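Nisin immunity protein (Lactococcus lactis subsp. lactis, PDB 5XHB) takes part in immunity of the nisin-producing cell against exogenously supplied nisin, as a lipoprotein of the cell membrane. Local coordinates at residues T144-D148 with E149-E153; K32-Q36 with E37-N41. All blocks are in the same frame, centred on the assembly; numbering follows the deposited sequence.

Contact 1. Residues T144-D148 with E149-E153; sequences TTVSD and EELGE
Between S147 and E150 the backbone makes a type I turn, D148 and E149 both taking helical angles, and the N of E150 binds the O of S147 at 3.0 Å. The same oxygen also receives a weak bond from the N of L151, so two successive amides converge on it. The side chains of S147 and E150 close the loop a second time. The backbone N of S147 donates to E150 OE1 over 3.0 Å in a fairly straight bond (158°), which meets the carboxylate from above its plane; in return the N of E150 makes a weak bond to S147 OG at 3.3 Å. The reciprocal pair has the pattern of a capping box, S147 in the N-cap place and E150 three residues on, though no helix follows: the turn leads from strand 137-145 to strand 151-165. S147 OG lies between its own backbone N and carbonyl carbon (chi1 77°), a rotation that turns the hydroxyl toward the amide of E150, while the E150 chain, extended beyond CG, passes the hydroxyl (CG 3.2 Å from S147 OG) on its way to the S147 amide. On the solvent side, a water accepts from the N of D148 and donates to E149 OE2, tying the start of the turn to the bent E149 chain. Facing inward, V146 CG1 rests 3.8 Å from E150 CB and 4.2 Å from L151 CD1. V146 also packs on L221, L151 on F219, and both on A212, which places this apolar flank against strands 210-215 and 218-224.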
ATOM      1  N   THR A 144      -3.282 -19.555  -6.166  1.00 17.66           N
ATOM      2  CA  THR A 144      -4.645 -19.084  -6.418  1.00 18.25           C
ATOM      3  C   THR A 144      -4.652 -18.022  -7.500  1.00 19.30           C
ATOM      4  O   THR A 144      -3.924 -17.036  -7.401  1.00 18.09           O
ATOM      5  CB  THR A 144      -5.277 -18.500  -5.145  1.00 23.94           C
ATOM      6  OG1 THR A 144      -5.381 -19.531  -4.154  1.00 25.25           O
ATOM      7  CG2 THR A 144      -6.655 -17.900  -5.443  1.00 24.33           C
ATOM      8  N   THR A 145      -5.470 -18.233  -8.525  1.00 16.78           N
ATOM      9  CA  THR A 145      -5.585 -17.310  -9.653  1.00 19.24           C
ATOM     10  C   THR A 145      -6.356 -16.071  -9.252  1.00 20.08           C
ATOM     11  O   THR A 145      -7.286 -16.150  -8.460  1.00 18.81           O
ATOM     12  CB  THR A 145      -6.303 -17.960 -10.860  1.00 22.05           C
ATOM     13  OG1 THR A 145      -5.695 -19.220 -11.161  1.00 31.21           O
ATOM     14  CG2 THR A 145      -6.213 -17.067 -12.095  1.00 26.68           C
ATOM     15  N   VAL A 146      -5.929 -14.927  -9.768  1.00 15.31           N
ATOM     16  CA  VAL A 146      -6.665 -13.675  -9.647  1.00 16.89           C
ATOM     17  C   VAL A 146      -7.379 -13.426 -10.962  1.00 15.74           C
ATOM     18  O   VAL A 146      -6.722 -13.221 -11.978  1.00 20.37           O
ATOM     19  CB  VAL A 146      -5.735 -12.485  -9.338  1.00 16.04           C
ATOM     20  CG1 VAL A 146      -6.550 -11.187  -9.197  1.00 16.55           C
ATOM     21  CG2 VAL A 146      -4.960 -12.754  -8.082  1.00 14.47           C
ATOM     22  N   SER A 147      -8.711 -13.456 -10.957  1.00 17.92           N
ATOM     23  CA  SER A 147      -9.482 -13.326 -12.198  1.00 18.11           C
ATOM     24  C   SER A 147      -9.384 -11.928 -12.778  1.00 20.88           C
ATOM     25  O   SER A 147      -9.040 -10.999 -12.072  1.00 16.78           O
ATOM     26  CB  SER A 147     -10.956 -13.649 -11.953  1.00 22.71           C
ATOM     27  OG  SER A 147     -11.574 -12.550 -11.311  1.00 24.05           O
ATOM     28  N   ASP A 148      -9.729 -11.765 -14.053  1.00 18.26           N
ATOM     29  CA  ASP A 148      -9.629 -10.450 -14.682  1.00 19.23           C
ATOM     30  C   ASP A 148     -10.533  -9.419 -14.004  1.00 20.63           C
ATOM     31  O   ASP A 148     -10.223  -8.243 -13.997  1.00 17.50           O
ATOM     32  CB  ASP A 148      -9.961 -10.524 -16.174  1.00 24.01           C
ATOM     33  CG  ASP A 148      -8.943 -11.340 -16.959  1.00 30.11           C
ATOM     34  OD1 ASP A 148      -7.872 -11.659 -16.403  1.00 33.78           O
ATOM     35  OD2 ASP A 148      -9.207 -11.660 -18.132  1.00 34.57           O
ATOM     36  N   GLU A 149     -11.640  -9.866 -13.425  1.00 18.53           N
ATOM     37  CA  GLU A 149     -12.555  -8.944 -12.758  1.00 23.42           C
ATOM     38  C   GLU A 149     -12.036  -8.520 -11.384  1.00 20.09           C
ATOM     39  O   GLU A 149     -12.430  -7.487 -10.878  1.00 19.72           O
ATOM     40  CB  GLU A 149     -13.957  -9.557 -12.634  1.00 27.40           C
ATOM     41  CG  GLU A 149     -14.028 -11.074 -12.793  1.00 41.55           C
ATOM     42  CD  GLU A 149     -13.924 -11.536 -14.240  1.00 36.24           C
ATOM     43  OE1 GLU A 149     -14.665 -11.013 -15.101  1.00 45.96           O
ATOM     44  OE2 GLU A 149     -13.090 -12.422 -14.515  1.00 33.79           O
ATOM     45  N   GLU A 150     -11.149  -9.319 -10.792  1.00 16.40           N
ATOM     46  CA  GLU A 150     -10.528  -8.982  -9.509  1.00 20.15           C
ATOM     47  C   GLU A 150      -9.262  -8.151  -9.703  1.00 16.18           C
ATOM     48  O   GLU A 150      -8.825  -7.451  -8.796  1.00 14.18           O
ATOM     49  CB  GLU A 150     -10.200 -10.260  -8.722  1.00 20.38           C
ATOM     50  CG  GLU A 150     -11.428 -11.123  -8.431  1.00 25.29           C
ATOM     51  CD  GLU A 150     -11.083 -12.542  -7.967  1.00 37.59           C
ATOM     52  OE1 GLU A 150      -9.998 -13.073  -8.320  1.00 25.18           O
ATOM     53  OE2 GLU A 150     -11.916 -13.131  -7.243  1.00 39.62           O
ATOM     54  N   LEU A 151      -8.670  -8.250 -10.889  1.00 13.58           N
ATOM     55  CA  LEU A 151      -7.429  -7.553 -11.203  1.00 15.94           C
ATOM     56  C   LEU A 151      -7.650  -6.050 -11.307  1.00 16.92           C
ATOM     57  O   LEU A 151      -8.513  -5.586 -12.058  1.00 15.69           O
ATOM     58  CB  LEU A 151      -6.836  -8.096 -12.509  1.00 16.34           C
ATOM     59  CG  LEU A 151      -5.347  -7.854 -12.790  1.00 19.60           C
ATOM     60  CD1 LEU A 151      -4.457  -8.654 -11.830  1.00 17.36           C
ATOM     61  CD2 LEU A 151      -5.012  -8.230 -14.240  1.00 21.36           C
ATOM     62  N   GLY A 152      -6.873  -5.282 -10.547  1.00 14.22           N
ATOM     63  CA  GLY A 152      -7.011  -3.845 -10.578  1.00 15.70           C
ATOM     64  C   GLY A 152      -5.815  -3.122 -11.165  1.00 17.05           C
ATOM     65  O   GLY A 152      -5.213  -3.565 -12.131  1.00 16.16           O
ATOM     66  N   GLU A 153      -5.460  -2.014 -10.529  1.00 13.59           N
ATOM     67  CA  GLU A 153      -4.492  -1.050 -11.049  1.00 12.07           C
ATOM     68  C   GLU A 153      -3.080  -1.625 -11.263  1.00 15.25           C
ATOM     69  O   GLU A 153      -2.514  -2.256 -10.377  1.00 12.15           O
ATOM     70  CB  GLU A 153      -4.445   0.149 -10.084  1.00 17.58           C
ATOM     71  CG  GLU A 153      -3.331   1.156 -10.285  1.00 15.71           C
ATOM     72  CD  GLU A 153      -3.465   1.969 -11.549  1.00 17.90           C
ATOM     73  OE1 GLU A 153      -4.525   1.913 -12.195  1.00 17.85           O
ATOM     74  OE2 GLU A 153      -2.486   2.674 -11.907  1.00 20.87           O
TER
HETATM   75  O   HOH W   1     -10.585 -14.063 -15.580  1.00 30.59           O

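Contact 2. Residues K32-Q36 with E37-N41; sequences KEIPQ and ENVNN
P35 presents different parts of its ring to the side chains two and three residues on, E37 and N38. The carboxylate of E37 folds back alongside CB, its CD 3.5 Å from P35 CB, whereas the amide of N38 comes to the other end of the ring, with ND2 3.6 Å from P35 CD and at similar range from CG. E37 gets there because its CG sits between the backbone N and the carbonyl carbon (chi1 45°) and the chain then bends sharply at chi2. Apart from these polar groups, I34 turns its CG2 branch toward the second half of the loop: it meets V39 CG2 at 3.7 Å and N38 CB at 3.9 Å, and the I34 side chain runs at about a right angle to both. With CG2 anti to its backbone N, the I34 methyl is directed along the chain to this pair. The backbone makes two overlapping type I turns, a short 3-10 segment: the N of N38 binds P35 O at 2.9 Å (154°), and the N of V39 binds Q36 O at 3.1 Å (162°). The segment carries the chain from strand 25-33 to strand 39-53, where I34 and V39 both pack on C84 and V39 also on Y91. N38 OD1 has a weak hydrogen bond to S79 OG, which at most lightly restrains the amide. Within the loop the hydrogen bonds are thus backbone ones; E37 OE2 lies 3.2 Å from Q36 N at an angle too poor for one, so its pull on that amide is probably electrostatic at most.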
ATOM      1  N   LYS A  32      -1.100  11.034  -2.038  1.00 14.88           N
ATOM      2  CA  LYS A  32      -1.052  12.067  -3.080  1.00 14.99           C
ATOM      3  C   LYS A  32      -1.032  13.466  -2.473  1.00 16.44           C
ATOM      4  O   LYS A  32      -2.062  13.958  -2.032  1.00 14.04           O
ATOM      5  CB  LYS A  32      -2.256  11.940  -4.020  1.00 16.67           C
ATOM      6  CG  LYS A  32      -2.325  10.613  -4.747  1.00 14.85           C
ATOM      7  CD  LYS A  32      -1.387  10.583  -5.974  1.00 17.56           C
ATOM      8  CE  LYS A  32      -1.501   9.232  -6.695  1.00 17.85           C
ATOM      9  NZ  LYS A  32      -0.896   9.192  -8.077  1.00 19.36           N
ATOM     10  N   GLU A  33       0.126  14.119  -2.466  1.00 16.35           N
ATOM     11  CA  GLU A  33       0.204  15.444  -1.851  1.00 16.29           C
ATOM     12  C   GLU A  33      -0.355  16.503  -2.790  1.00 17.72           C
ATOM     13  O   GLU A  33      -0.146  16.450  -4.006  1.00 18.57           O
ATOM     14  CB  GLU A  33       1.652  15.780  -1.462  1.00 19.46           C
ATOM     15  CG  GLU A  33       1.828  17.206  -0.953  1.00 21.00           C
ATOM     16  CD  GLU A  33       3.245  17.511  -0.482  1.00 28.89           C
ATOM     17  OE1 GLU A  33       4.125  16.632  -0.582  1.00 27.78           O
ATOM     18  OE2 GLU A  33       3.467  18.642  -0.003  1.00 27.55           O
ATOM     19  N   ILE A  34      -1.094  17.450  -2.223  1.00 18.79           N
ATOM     20  CA  ILE A  34      -1.633  18.584  -2.967  1.00 20.22           C
ATOM     21  C   ILE A  34      -0.866  19.859  -2.609  1.00 22.49           C
ATOM     22  O   ILE A  34      -0.821  20.233  -1.437  1.00 20.49           O
ATOM     23  CB  ILE A  34      -3.126  18.806  -2.647  1.00 20.99           C
ATOM     24  CG1 ILE A  34      -3.931  17.518  -2.848  1.00 22.16           C
ATOM     25  CG2 ILE A  34      -3.701  19.959  -3.464  1.00 19.42           C
ATOM     26  CD1 ILE A  34      -3.843  16.964  -4.237  1.00 23.16           C
ATOM     27  N   PRO A  35      -0.272  20.537  -3.604  1.00 24.98           N
ATOM     28  CA  PRO A  35       0.442  21.782  -3.281  1.00 26.00           C
ATOM     29  C   PRO A  35      -0.503  22.832  -2.714  1.00 29.23           C
ATOM     30  O   PRO A  35      -1.672  22.888  -3.110  1.00 27.70           O
ATOM     31  CB  PRO A  35       1.013  22.236  -4.634  1.00 33.37           C
ATOM     32  CG  PRO A  35       0.940  21.029  -5.529  1.00 28.34           C
ATOM     33  CD  PRO A  35      -0.267  20.260  -5.052  1.00 28.46           C
ATOM     34  N   GLN A  36      -0.005  23.657  -1.801  1.00 29.23           N
ATOM     35  CA  GLN A  36      -0.840  24.630  -1.108  1.00 28.97           C
ATOM     36  C   GLN A  36      -1.548  25.555  -2.090  1.00 25.67           C
ATOM     37  O   GLN A  36      -2.663  25.995  -1.844  1.00 30.35           O
ATOM     38  CB  GLN A  36       0.004  25.446  -0.122  1.00 32.42           C
ATOM     39  CG  GLN A  36      -0.775  26.002   1.063  1.00 38.35           C
ATOM     40  CD  GLN A  36      -1.400  27.346   0.772  1.00 38.89           C
ATOM     41  OE1 GLN A  36      -1.054  28.003  -0.210  1.00 44.99           O
ATOM     42  NE2 GLN A  36      -2.319  27.769   1.630  1.00 40.41           N
ATOM     43  N   GLU A  37      -0.896  25.834  -3.210  1.00 26.56           N
ATOM     44  CA  GLU A  37      -1.456  26.751  -4.200  1.00 35.53           C
ATOM     45  C   GLU A  37      -2.693  26.178  -4.891  1.00 36.99           C
ATOM     46  O   GLU A  37      -3.473  26.920  -5.483  1.00 33.06           O
ATOM     47  CB  GLU A  37      -0.401  27.124  -5.248  1.00 36.37           C
ATOM     48  CG  GLU A  37       0.427  25.960  -5.782  1.00 41.05           C
ATOM     49  CD  GLU A  37       1.639  25.628  -4.906  1.00 46.80           C
ATOM     50  OE1 GLU A  37       2.692  25.261  -5.473  1.00 52.72           O
ATOM     51  OE2 GLU A  37       1.539  25.717  -3.657  1.00 41.76           O
ATOM     52  N   ASN A  38      -2.876  24.863  -4.803  1.00 31.74           N
ATOM     53  CA  ASN A  38      -4.027  24.202  -5.413  1.00 25.64           C
ATOM     54  C   ASN A  38      -5.150  23.921  -4.423  1.00 29.91           C
ATOM     55  O   ASN A  38      -6.153  23.291  -4.765  1.00 27.71           O
ATOM     56  CB  ASN A  38      -3.589  22.896  -6.074  1.00 25.95           C
ATOM     57  CG  ASN A  38      -2.811  23.129  -7.355  1.00 35.48           C
ATOM     58  OD1 ASN A  38      -3.108  24.057  -8.105  1.00 38.45           O
ATOM     59  ND2 ASN A  38      -1.810  22.291  -7.611  1.00 33.34           N
ATOM     60  N   VAL A  39      -4.985  24.383  -3.189  1.00 23.96           N
ATOM     61  CA  VAL A  39      -5.979  24.129  -2.167  1.00 24.59           C
ATOM     62  C   VAL A  39      -6.886  25.341  -2.037  1.00 31.88           C
ATOM     63  O   VAL A  39      -6.412  26.470  -1.922  1.00 31.49           O
ATOM     64  CB  VAL A  39      -5.317  23.794  -0.816  1.00 28.96           C
ATOM     65  CG1 VAL A  39      -6.343  23.767   0.294  1.00 25.89           C
ATOM     66  CG2 VAL A  39      -4.593  22.460  -0.910  1.00 26.18           C
ATOM     67  N   ASN A  40      -8.194  25.114  -2.083  1.00 29.46           N
ATOM     68  CA  ASN A  40      -9.145  26.214  -1.998  1.00 34.23           C
ATOM     69  C   ASN A  40      -9.926  26.216  -0.687  1.00 36.08           C
ATOM     70  O   ASN A  40      -9.342  26.078   0.384  1.00 40.29           O
ATOM     71  CB  ASN A  40     -10.093  26.175  -3.195  1.00 33.73           C
ATOM     72  CG  ASN A  40      -9.373  26.427  -4.509  1.00 37.91           C
ATOM     73  OD1 ASN A  40      -8.224  26.880  -4.527  1.00 38.67           O
ATOM     74  ND2 ASN A  40     -10.049  26.150  -5.617  1.00 38.23           N
ATOM     75  N   ASN A  41     -11.241  26.381  -0.767  1.00 36.82           N
ATOM     76  CA  ASN A  41     -12.053  26.549   0.432  1.00 37.64           C
ATOM     77  C   ASN A  41     -12.104  25.307   1.322  1.00 36.44           C
ATOM     78  O   ASN A  41     -12.204  24.184   0.831  1.00 32.53           O
ATOM     79  CB  ASN A  41     -13.477  26.954   0.039  1.00 39.89           C
ATOM     80  CG  ASN A  41     -13.512  28.228  -0.782  1.00 48.79           C
ATOM     81  OD1 ASN A  41     -12.534  28.977  -0.830  1.00 53.36           O
ATOM     82  ND2 ASN A  41     -14.646  28.485  -1.427  1.00 56.07           N
TER

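Contact 2 comes first along the chain and contact 1 follows well after it; their centres are 34 Å apart and their nearest atoms about 8 Å, without touching. They belong to different antiparallel sheets, yet occupy matching places. Each turn leaves the third strand of its sheet in chain order and enters the fourth, 25-33 to 39-53 in contact 2 and 137-145 to 151-165 in contact 1, and in both sheets three other strands lie between the two that are joined. Neither is thus a simple hairpin. The shared connectivity is consistent with NisI being built from two halves of similar topology, the second containing the Spa1 C-terminal family region.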